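Acinetobacter secreted protease CpaA (Acinetobacter nosocomialis M2, PDB 6O38) is a secreted zinc metalloprotease that binds the chaperone CpaB and is probably exported through the type II secretion pathway. Local coordinates at residues I199-P209 and N223-D234; I237-I248 and L259-F269. All coordinates share one frame; numbering follows the deposited sequence.

Interaction 1 (I199-P209 and N223-D234); sequences IGTSLAAVNSP and NFTLPTTANDRD
F224 and I199 meet through two different torsional choices. The phenylalanine holds its ring opposite the backbone N (chi1 -175°) and directs it to the loop 199-209, while the isoleucine tucks CG1 between its own N and carbonyl carbon (chi1 59°) and extends beyond it. I199 CD1 thereby arrives at the ring edge, close to its plane, 3.6 Å from F224 CE1; G200 O also lies at this edge. From an oblique direction L203 CB reaches F224 CZ at 3.6 Å, and the rest of the leucine leans on the next neighbour, with L203 CG 4.0 Å from P227 CG. V206 continues the apolar row: its side chain crosses P227 at about a right angle, CG1 meeting P227 CG, and CG2 rests 3.7 Å from A230 CB.

Alongside this apolar row the backbones pair briefly, as a single beta bridge at S202 and T225. T225 N donates to T201 O at 3.0 Å, tilted from the carbonyl plane, and L203 N returns a straighter, longer bond to T225 O, 3.3 Å with 163° at the hydrogen. Proline has no N-H to offer, so the pairing does not extend through P227. Farther on, a water takes over: it accepts from V206 N at 2.9 Å and donates to T229 O at 2.6 Å.

D234 closes the far end, its carboxylate beside V206 CG2 and P209 CA. That group is held by N231 N and by S164, while W278 and I236 pack on V206. The loop between helix 196-199 and strand 210-215 is thus joined to strand 223-224 and the irregular chain that follows it mainly by apolar contact, with two direct backbone bonds and one water; this chemistry implies attachment through shape and burial more than through a continuous ladder.

Interaction 2 (I237-I248 and L259-F269); sequences IIKSTATWSAKI and LTLKTGDQYEF
D265, whose backbone O takes a weak hydrogen bond from S240 N across the contact, has a carboxylate oxygen gripped twice. K262 N reaches D265 OD2 at 3.0 Å from above the carboxylate plane, and K262 NZ, on a bent chain, meets D265 OD2 at 2.6 Å on its syn lone pair. The two grips brace the type II turn K262 to D265 from within, and T302 O offers the ammonium another acceptor. The turn is fastened to the facing chain as well: T263 OG1 donates to A242 O at 2.6 Å in the carbonyl plane, and G264 N donates to S240 O at 2.9 Å from well above the plane of the S240 carbonyl.

Beyond the turn, strands 237-240 and 266-269 run antiparallel, at 171°. I238 and Y267 form a hydrogen-bonded pair, I238 N to Y267 O at 2.8 Å and Y267 N to I238 O at 2.9 Å. Strands 246-248 and 260-261 make a second ladder, its register shifted by two.

The ladders enclose a shared apolar filling. With CG opposite the backbone N (chi1 -175°), L261 lays its branches against S240 CB and I238, where CD2 lies 3.7 Å from I238 CG2. I248 CD1 sits over one face of the Y267 ring, 3.6 Å from Y267 CD1, as a CH-pi contact 28° off the normal. Y267 OH donates to T260 O, tying the ring back to the short hairpin.

On the face opposite I238 and Y267, K239 and Q266 lie alongside one another, the lysine amine pairing with E212. Q266 O accepts from N124 of the CpaB chain. Backbone ladders, an anchored turn and a hydrocarbon interior together imply a firmly joined pair of sandwich layers, whose buried hydroxyls, Y267 OH and S240 OG, are paired with the backbone.

Both interactions appear to belong to one StcE-type sandwich unit, and both are partly buried. Interaction 2 is the more regular, two antiparallel ladders around hydrophobic side chains; interaction 1 is looser, a loop laid along a mostly irregular segment with one bridge and a water. They meet directly: F224 N probably bonds to K247 O, where strands 223-224 and 246-248 lie side by side in a short sheet, and L226 packs on F269 and I238, which also belong to the filling of interaction 2. Their outer margins differ too. Residues 199-209 and 223-234 touch no other chain of the complex, whereas strand 266-269 presents Q266 to the chaperone CpaB.

Interaction 1 (I199-P209 and N223-D234)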
loop_
_atom_site.group_PDB
_atom_site.type_symbol
_atom_site.label_atom_id
_atom_site.label_comp_id
_atom_site.label_asym_id
_atom_site.label_seq_id
_atom_site.Cartn_x
_atom_site.Cartn_y
_atom_site.Cartn_z
ATOM N N ILE A 199 11.083 -27.558 14.818
ATOM C CA ILE A 199 12.350 -27.352 14.123
ATOM C C ILE A 199 13.446 -26.813 15.027
ATOM O O ILE A 199 14.612 -26.770 14.599
ATOM C CB ILE A 199 12.176 -26.422 12.904
ATOM C CG1 ILE A 199 11.629 -25.064 13.349
ATOM C CG2 ILE A 199 11.248 -27.054 11.881
ATOM C CD1 ILE A 199 11.574 -24.037 12.241
ATOM N N GLY A 200 13.125 -26.406 16.252
ATOM C CA GLY A 200 14.146 -25.912 17.155
ATOM C C GLY A 200 14.557 -24.480 16.851
ATOM O O GLY A 200 13.781 -23.675 16.333
ATOM N N THR A 201 15.809 -24.168 17.178
ATOM C CA THR A 201 16.335 -22.813 17.096
ATOM C C THR A 201 16.884 -22.458 15.720
ATOM O O THR A 201 17.492 -21.395 15.569
ATOM C CB THR A 201 17.431 -22.610 18.147
ATOM O OG1 THR A 201 18.466 -23.583 17.954
ATOM C CG2 THR A 201 16.859 -22.755 19.549
ATOM N N SER A 202 16.690 -23.312 14.716
ATOM C CA SER A 202 17.244 -23.041 13.398
ATOM C C SER A 202 16.410 -23.733 12.331
ATOM O O SER A 202 15.781 -24.765 12.581
ATOM C CB SER A 202 18.702 -23.501 13.295
ATOM O OG SER A 202 18.790 -24.916 13.279
ATOM N N LEU A 203 16.414 -23.144 11.137
ATOM C CA LEU A 203 15.832 -23.744 9.941
ATOM C C LEU A 203 16.951 -23.901 8.920
ATOM O O LEU A 203 17.488 -22.905 8.427
ATOM C CB LEU A 203 14.694 -22.887 9.387
ATOM C CG LEU A 203 13.928 -23.467 8.196
ATOM C CD1 LEU A 203 13.302 -24.808 8.555
ATOM C CD2 LEU A 203 12.871 -22.490 7.705
ATOM N N ALA A 204 17.310 -25.149 8.615
ATOM C CA ALA A 204 18.426 -25.388 7.705
ATOM C C ALA A 204 18.097 -24.934 6.288
ATOM O O ALA A 204 18.929 -24.304 5.625
ATOM C CB ALA A 204 18.810 -26.867 7.723
ATOM N N ALA A 205 16.894 -25.240 5.806
ATOM C CA ALA A 205 16.515 -24.896 4.445
ATOM C C ALA A 205 15.003 -24.744 4.364
ATOM O O ALA A 205 14.260 -25.293 5.180
ATOM C CB ALA A 205 17.002 -25.947 3.442
ATOM N N VAL A 206 14.559 -23.990 3.362
ATOM C CA VAL A 206 13.138 -23.808 3.114
ATOM C C VAL A 206 12.678 -24.817 2.070
ATOM O O VAL A 206 13.463 -25.334 1.272
ATOM C CB VAL A 206 12.812 -22.365 2.673
ATOM C CG1 VAL A 206 13.113 -21.388 3.797
ATOM C CG2 VAL A 206 13.589 -22.005 1.418
ATOM N N ASN A 207 11.374 -25.093 2.074
ATOM C CA ASN A 207 10.783 -26.109 1.219
ATOM C C ASN A 207 9.727 -25.565 0.269
ATOM O O ASN A 207 9.227 -26.322 -0.570
ATOM C CB ASN A 207 10.161 -27.225 2.076
ATOM C CG ASN A 207 10.319 -28.597 1.456
ATOM O OD1 ASN A 207 10.928 -28.747 0.397
ATOM N ND2 ASN A 207 9.774 -29.613 2.119
ATOM N N SER A 208 9.377 -24.288 0.373
ATOM C CA SER A 208 8.278 -23.710 -0.389
ATOM C C SER A 208 8.521 -22.210 -0.494
ATOM O O SER A 208 9.373 -21.662 0.217
ATOM C CB SER A 208 6.924 -24.012 0.281
ATOM O OG SER A 208 6.746 -23.231 1.448
ATOM N N PRO A 209 7.797 -21.513 -1.381
ATOM C CA PRO A 209 8.039 -20.067 -1.530
ATOM C C PRO A 209 7.617 -19.245 -0.326
ATOM O O PRO A 209 8.034 -18.086 -0.218
ATOM C CB PRO A 209 7.214 -19.691 -2.770
ATOM C CG PRO A 209 6.919 -20.975 -3.456
ATOM C CD PRO A 209 6.837 -22.004 -2.384
ATOM N N ASN A 223 15.770 -18.232 20.656
ATOM C CA ASN A 223 16.347 -17.543 19.513
ATOM C C ASN A 223 16.219 -18.435 18.288
ATOM O O ASN A 223 16.081 -19.656 18.399
ATOM C CB ASN A 223 17.811 -17.159 19.762
ATOM C CG ASN A 223 18.713 -18.365 19.907
ATOM O OD1 ASN A 223 19.400 -18.759 18.964
ATOM N ND2 ASN A 223 18.721 -18.960 21.095
ATOM N N PHE A 224 16.262 -17.807 17.116
ATOM C CA PHE A 224 16.013 -18.503 15.864
ATOM C C PHE A 224 16.911 -17.936 14.775
ATOM O O PHE A 224 17.079 -16.718 14.670
ATOM C CB PHE A 224 14.539 -18.383 15.453
ATOM C CG PHE A 224 14.187 -19.174 14.232
ATOM C CD1 PHE A 224 13.914 -20.528 14.328
ATOM C CD2 PHE A 224 14.123 -18.568 12.990
ATOM C CE1 PHE A 224 13.589 -21.264 13.208
ATOM C CE2 PHE A 224 13.797 -19.299 11.864
ATOM C CZ PHE A 224 13.531 -20.650 11.975
ATOM N N THR A 225 17.483 -18.827 13.967
ATOM C CA THR A 225 18.392 -18.456 12.890
ATOM C C THR A 225 17.784 -18.846 11.551
ATOM O O THR A 225 17.391 -20.001 11.355
ATOM C CB THR A 225 19.757 -19.130 13.062
ATOM O OG1 THR A 225 20.304 -18.788 14.342
ATOM C CG2 THR A 225 20.716 -18.681 11.970
ATOM N N LEU A 226 17.711 -17.882 10.634
ATOM C CA LEU A 226 17.214 -18.138 9.294
ATOM C C LEU A 226 18.198 -19.004 8.508
ATOM O O LEU A 226 19.375 -19.105 8.866
ATOM C CB LEU A 226 16.972 -16.821 8.559
ATOM C CG LEU A 226 15.912 -15.873 9.123
ATOM C CD1 LEU A 226 15.475 -14.883 8.058
ATOM C CD2 LEU A 226 14.715 -16.645 9.657
ATOM N N PRO A 227 17.734 -19.651 7.436
ATOM C CA PRO A 227 18.655 -20.417 6.587
ATOM C C PRO A 227 19.725 -19.523 5.981
ATOM O O PRO A 227 19.541 -18.315 5.815
ATOM C CB PRO A 227 17.739 -21.002 5.505
ATOM C CG PRO A 227 16.389 -21.028 6.125
ATOM C CD PRO A 227 16.330 -19.831 7.026
ATOM N N THR A 228 20.862 -20.137 5.649
ATOM C CA THR A 228 21.961 -19.402 5.042
ATOM C C THR A 228 21.699 -19.083 3.578
ATOM O O THR A 228 22.273 -18.124 3.049
ATOM C CB THR A 228 23.254 -20.210 5.146
ATOM O OG1 THR A 228 22.932 -21.604 5.203
ATOM C CG2 THR A 228 23.990 -19.850 6.422
ATOM N N THR A 229 20.841 -19.861 2.923
ATOM C CA THR A 229 20.566 -19.699 1.506
ATOM C C THR A 229 19.168 -20.220 1.211
ATOM O O THR A 229 18.604 -21.015 1.968
ATOM C CB THR A 229 21.600 -20.431 0.642
ATOM O OG1 THR A 229 21.433 -20.056 -0.731
ATOM C CG2 THR A 229 21.438 -21.940 0.776
ATOM N N ALA A 230 18.611 -19.747 0.103
ATOM C CA ALA A 230 17.310 -20.194 -0.377
ATOM C C ALA A 230 17.235 -19.896 -1.869
ATOM O O ALA A 230 18.219 -19.470 -2.484
ATOM C CB ALA A 230 16.176 -19.520 0.404
ATOM N N ASN A 231 16.071 -20.134 -2.460
ATOM C CA ASN A 231 15.829 -19.727 -3.833
ATOM C C ASN A 231 15.367 -18.274 -3.870
ATOM O O ASN A 231 14.893 -17.722 -2.874
ATOM C CB ASN A 231 14.796 -20.636 -4.495
ATOM C CG ASN A 231 15.352 -22.009 -4.816
ATOM O OD1 ASN A 231 16.456 -22.134 -5.347
ATOM N ND2 ASN A 231 14.593 -23.047 -4.489
ATOM N N ASP A 232 15.530 -17.655 -5.037
ATOM C CA ASP A 232 15.252 -16.231 -5.182
ATOM C C ASP A 232 13.808 -15.914 -4.810
ATOM O O ASP A 232 12.871 -16.531 -5.326
ATOM C CB ASP A 232 15.545 -15.783 -6.614
ATOM C CG ASP A 232 15.836 -14.298 -6.714
ATOM O OD1 ASP A 232 16.032 -13.657 -5.659
ATOM O OD2 ASP A 232 15.877 -13.773 -7.847
ATOM N N ARG A 233 13.642 -14.969 -3.882
ATOM C CA ARG A 233 12.354 -14.424 -3.455
ATOM C C ARG A 233 11.543 -15.390 -2.599
ATOM O O ARG A 233 10.334 -15.199 -2.433
ATOM C CB ARG A 233 11.513 -13.949 -4.647
ATOM C CG ARG A 233 11.642 -12.462 -4.947
ATOM C CD ARG A 233 13.095 -12.050 -5.114
ATOM N NE ARG A 233 13.230 -10.632 -5.432
ATOM C CZ ARG A 233 14.338 -10.078 -5.915
ATOM N NH1 ARG A 233 15.411 -10.826 -6.137
ATOM N NH2 ARG A 233 14.373 -8.779 -6.176
ATOM N N ASP A 234 12.166 -16.433 -2.053
ATOM C CA ASP A 234 11.507 -17.209 -1.013
ATOM C C ASP A 234 11.270 -16.330 0.210
ATOM O O ASP A 234 12.062 -15.438 0.523
ATOM C CB ASP A 234 12.341 -18.433 -0.633
ATOM C CG ASP A 234 12.329 -19.503 -1.705
ATOM O OD1 ASP A 234 11.395 -19.510 -2.533
ATOM O OD2 ASP A 234 13.248 -20.348 -1.711
HETATM O O HOH W 1 16.844 -22.879 1.872
#

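Interaction 2 (I237-I248 and L259-F269)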
loop_
_atom_site.group_PDB
_atom_site.type_symbol
_atom_site.label_atom_id
_atom_site.label_comp_id
_atom_site.label_asym_id
_atom_site.label_seq_id
_atom_site.Cartn_x
_atom_site.Cartn_y
_atom_site.Cartn_z
ATOM N N ILE A 237 7.817 -15.929 7.098
ATOM C CA ILE A 237 7.058 -15.124 8.048
ATOM C C ILE A 237 7.218 -15.750 9.425
ATOM O O ILE A 237 7.045 -16.964 9.587
ATOM C CB ILE A 237 5.575 -15.022 7.652
ATOM C CG1 ILE A 237 5.430 -14.300 6.312
ATOM C CG2 ILE A 237 4.782 -14.302 8.731
ATOM C CD1 ILE A 237 4.011 -14.267 5.787
ATOM N N ILE A 238 7.553 -14.924 10.412
ATOM C CA ILE A 238 7.720 -15.362 11.792
ATOM C C ILE A 238 6.668 -14.653 12.632
ATOM O O ILE A 238 6.637 -13.417 12.685
ATOM C CB ILE A 238 9.137 -15.078 12.316
ATOM C CG1 ILE A 238 10.176 -15.763 11.424
ATOM C CG2 ILE A 238 9.278 -15.551 13.753
ATOM C CD1 ILE A 238 11.605 -15.554 11.870
ATOM N N LYS A 239 5.814 -15.435 13.292
ATOM C CA LYS A 239 4.718 -14.912 14.093
ATOM C C LYS A 239 4.835 -15.423 15.521
ATOM O O LYS A 239 5.367 -16.510 15.769
ATOM C CB LYS A 239 3.354 -15.344 13.536
ATOM C CG LYS A 239 2.994 -14.811 12.165
ATOM C CD LYS A 239 1.707 -15.472 11.689
ATOM C CE LYS A 239 1.356 -15.089 10.263
ATOM N NZ LYS A 239 0.076 -15.720 9.829
ATOM N N SER A 240 4.335 -14.627 16.463
ATOM C CA SER A 240 4.353 -15.015 17.863
ATOM C C SER A 240 3.035 -14.658 18.530
ATOM O O SER A 240 2.505 -13.559 18.338
ATOM C CB SER A 240 5.503 -14.345 18.623
ATOM O OG SER A 240 5.438 -14.648 20.005
ATOM N N THR A 241 2.515 -15.599 19.314
ATOM C CA THR A 241 1.476 -15.329 20.298
ATOM C C THR A 241 1.952 -15.681 21.701
ATOM O O THR A 241 1.151 -15.668 22.644
ATOM C CB THR A 241 0.193 -16.097 19.965
ATOM O OG1 THR A 241 0.455 -17.506 19.994
ATOM C CG2 THR A 241 -0.320 -15.707 18.584
ATOM N N ALA A 242 3.237 -15.990 21.857
ATOM C CA ALA A 242 3.792 -16.402 23.135
ATOM C C ALA A 242 3.872 -15.226 24.103
ATOM O O ALA A 242 3.937 -14.058 23.709
ATOM C CB ALA A 242 5.180 -17.013 22.942
ATOM N N THR A 243 3.865 -15.557 25.396
ATOM C CA THR A 243 3.974 -14.532 26.429
ATOM C C THR A 243 5.369 -13.919 26.453
ATOM O O THR A 243 5.519 -12.694 26.510
ATOM C CB THR A 243 3.629 -15.130 27.794
ATOM O OG1 THR A 243 2.302 -15.668 27.762
ATOM C CG2 THR A 243 3.716 -14.068 28.879
ATOM N N TRP A 244 6.400 -14.754 26.403
ATOM C CA TRP A 244 7.775 -14.307 26.571
ATOM C C TRP A 244 8.422 -14.055 25.217
ATOM O O TRP A 244 8.232 -14.824 24.269
ATOM C CB TRP A 244 8.585 -15.335 27.362
ATOM C CG TRP A 244 8.008 -15.584 28.717
ATOM C CD1 TRP A 244 7.223 -16.633 29.094
ATOM C CD2 TRP A 244 8.136 -14.743 29.868
ATOM N NE1 TRP A 244 6.869 -16.508 30.415
ATOM C CE2 TRP A 244 7.416 -15.354 30.914
ATOM C CE3 TRP A 244 8.796 -13.536 30.120
ATOM C CZ2 TRP A 244 7.338 -14.799 32.190
ATOM C CZ3 TRP A 244 8.718 -12.988 31.386
ATOM C CH2 TRP A 244 7.995 -13.619 32.405
ATOM N N SER A 245 9.182 -12.966 25.134
ATOM C CA SER A 245 9.807 -12.562 23.887
ATOM C C SER A 245 10.864 -13.571 23.444
ATOM O O SER A 245 11.372 -14.377 24.229
ATOM C CB SER A 245 10.444 -11.180 24.032
ATOM O OG SER A 245 9.486 -10.215 24.429
ATOM N N ALA A 246 11.193 -13.509 22.156
ATOM C CA ALA A 246 12.272 -14.294 21.579
ATOM C C ALA A 246 13.038 -13.403 20.613
ATOM O O ALA A 246 12.550 -12.355 20.186
ATOM C CB ALA A 246 11.751 -15.549 20.866
ATOM N N LYS A 247 14.249 -13.828 20.269
ATOM C CA LYS A 247 15.142 -13.037 19.435
ATOM C C LYS A 247 15.346 -13.727 18.093
ATOM O O LYS A 247 15.677 -14.915 18.045
ATOM C CB LYS A 247 16.484 -12.817 20.138
ATOM C CG LYS A 247 17.528 -12.107 19.295
ATOM C CD LYS A 247 18.844 -11.985 20.050
ATOM C CE LYS A 247 19.841 -11.131 19.285
ATOM N NZ LYS A 247 21.019 -10.762 20.119
ATOM N N ILE A 248 15.141 -12.987 17.009
ATOM C CA ILE A 248 15.517 -13.447 15.677
ATOM C C ILE A 248 16.957 -13.019 15.421
ATOM O O ILE A 248 17.261 -11.822 15.393
ATOM C CB ILE A 248 14.573 -12.891 14.601
ATOM C CG1 ILE A 248 13.135 -13.338 14.865
ATOM C CG2 ILE A 248 15.021 -13.340 13.217
ATOM C CD1 ILE A 248 12.107 -12.590 14.049
ATOM N N LEU A 259 15.837 -7.410 16.207
ATOM C CA LEU A 259 14.765 -8.294 15.747
ATOM C C LEU A 259 14.200 -9.106 16.912
ATOM O O LEU A 259 14.297 -10.332 16.959
ATOM C CB LEU A 259 15.279 -9.205 14.636
ATOM C CG LEU A 259 16.055 -8.530 13.504
ATOM C CD1 LEU A 259 16.545 -9.563 12.500
ATOM C CD2 LEU A 259 15.202 -7.474 12.819
ATOM N N THR A 260 13.597 -8.401 17.866
ATOM C CA THR A 260 12.976 -9.041 19.018
ATOM C C THR A 260 11.533 -9.405 18.688
ATOM O O THR A 260 10.783 -8.581 18.156
ATOM C CB THR A 260 13.030 -8.129 20.245
ATOM O OG1 THR A 260 14.396 -7.882 20.596
ATOM C CG2 THR A 260 12.323 -8.777 21.426
ATOM N N LEU A 261 11.154 -10.641 19.004
ATOM C CA LEU A 261 9.840 -11.182 18.665
ATOM C C LEU A 261 8.986 -11.196 19.928
ATOM O O LEU A 261 9.117 -12.085 20.772
ATOM C CB LEU A 261 9.985 -12.579 18.070
ATOM C CG LEU A 261 8.721 -13.261 17.554
ATOM C CD1 LEU A 261 8.221 -12.585 16.287
ATOM C CD2 LEU A 261 8.979 -14.739 17.317
ATOM N N LYS A 262 8.103 -10.207 20.055
ATOM C CA LYS A 262 7.236 -10.077 21.214
ATOM C C LYS A 262 5.851 -10.640 20.904
ATOM O O LYS A 262 5.569 -11.108 19.797
ATOM C CB LYS A 262 7.144 -8.617 21.657
ATOM C CG LYS A 262 8.478 -7.986 22.018
ATOM C CD LYS A 262 8.299 -6.538 22.446
ATOM C CE LYS A 262 7.686 -5.704 21.330
ATOM N NZ LYS A 262 8.442 -5.829 20.053
ATOM N N THR A 263 4.977 -10.598 21.909
ATOM C CA THR A 263 3.605 -11.058 21.741
ATOM C C THR A 263 2.900 -10.255 20.653
ATOM O O THR A 263 2.852 -9.024 20.705
ATOM C CB THR A 263 2.842 -10.939 23.061
ATOM O OG1 THR A 263 3.600 -11.558 24.109
ATOM C CG2 THR A 263 1.485 -11.619 22.957
ATOM N N GLY A 264 2.349 -10.962 19.668
ATOM C CA GLY A 264 1.653 -10.336 18.566
ATOM C C GLY A 264 2.534 -9.803 17.458
ATOM O O GLY A 264 2.003 -9.329 16.445
ATOM N N ASP A 265 3.855 -9.860 17.609
ATOM C CA ASP A 265 4.748 -9.345 16.582
ATOM C C ASP A 265 4.767 -10.262 15.360
ATOM O O ASP A 265 4.448 -11.453 15.430
ATOM C CB ASP A 265 6.168 -9.185 17.126
ATOM C CG ASP A 265 6.320 -7.969 18.017
ATOM O OD1 ASP A 265 5.326 -7.232 18.198
ATOM O OD2 ASP A 265 7.436 -7.746 18.531
ATOM N N GLN A 266 5.152 -9.682 14.225
ATOM C CA GLN A 266 5.297 -10.425 12.980
ATOM C C GLN A 266 6.455 -9.848 12.179
ATOM O O GLN A 266 6.542 -8.631 11.996
ATOM C CB GLN A 266 4.004 -10.389 12.157
ATOM C CG GLN A 266 4.056 -11.239 10.899
ATOM C CD GLN A 266 2.737 -11.270 10.154
ATOM O OE1 GLN A 266 1.757 -11.841 10.631
ATOM N NE2 GLN A 266 2.698 -10.633 8.988
ATOM N N TYR A 267 7.332 -10.728 11.703
ATOM C CA TYR A 267 8.440 -10.361 10.836
ATOM C C TYR A 267 8.326 -11.121 9.523
ATOM O O TYR A 267 7.898 -12.279 9.501
ATOM C CB TYR A 267 9.793 -10.668 11.491
ATOM C CG TYR A 267 10.155 -9.769 12.653
ATOM C CD1 TYR A 267 9.596 -9.964 13.909
ATOM C CD2 TYR A 267 11.069 -8.736 12.496
ATOM C CE1 TYR A 267 9.930 -9.149 14.974
ATOM C CE2 TYR A 267 11.410 -7.914 13.554
ATOM C CZ TYR A 267 10.838 -8.126 14.791
ATOM O OH TYR A 267 11.173 -7.310 15.847
ATOM N N GLU A 268 8.715 -10.468 8.431
ATOM C CA GLU A 268 8.713 -11.082 7.112
ATOM C C GLU A 268 10.076 -10.878 6.471
ATOM O O GLU A 268 10.611 -9.764 6.482
ATOM C CB GLU A 268 7.611 -10.495 6.223
ATOM C CG GLU A 268 7.235 -11.374 5.041
ATOM C CD GLU A 268 6.066 -10.821 4.251
ATOM O OE1 GLU A 268 5.763 -11.370 3.169
ATOM O OE2 GLU A 268 5.448 -9.836 4.709
ATOM N N PHE A 269 10.631 -11.949 5.911
ATOM C CA PHE A 269 11.941 -11.913 5.283
ATOM C C PHE A 269 11.830 -12.427 3.857
ATOM O O PHE A 269 10.991 -13.276 3.549
ATOM C CB PHE A 269 12.971 -12.752 6.057
ATOM C CG PHE A 269 13.128 -12.348 7.495
ATOM C CD1 PHE A 269 12.257 -12.822 8.462
ATOM C CD2 PHE A 269 14.147 -11.492 7.878
ATOM C CE1 PHE A 269 12.399 -12.451 9.785
ATOM C CE2 PHE A 269 14.294 -11.117 9.199
ATOM C CZ PHE A 269 13.420 -11.597 10.153
#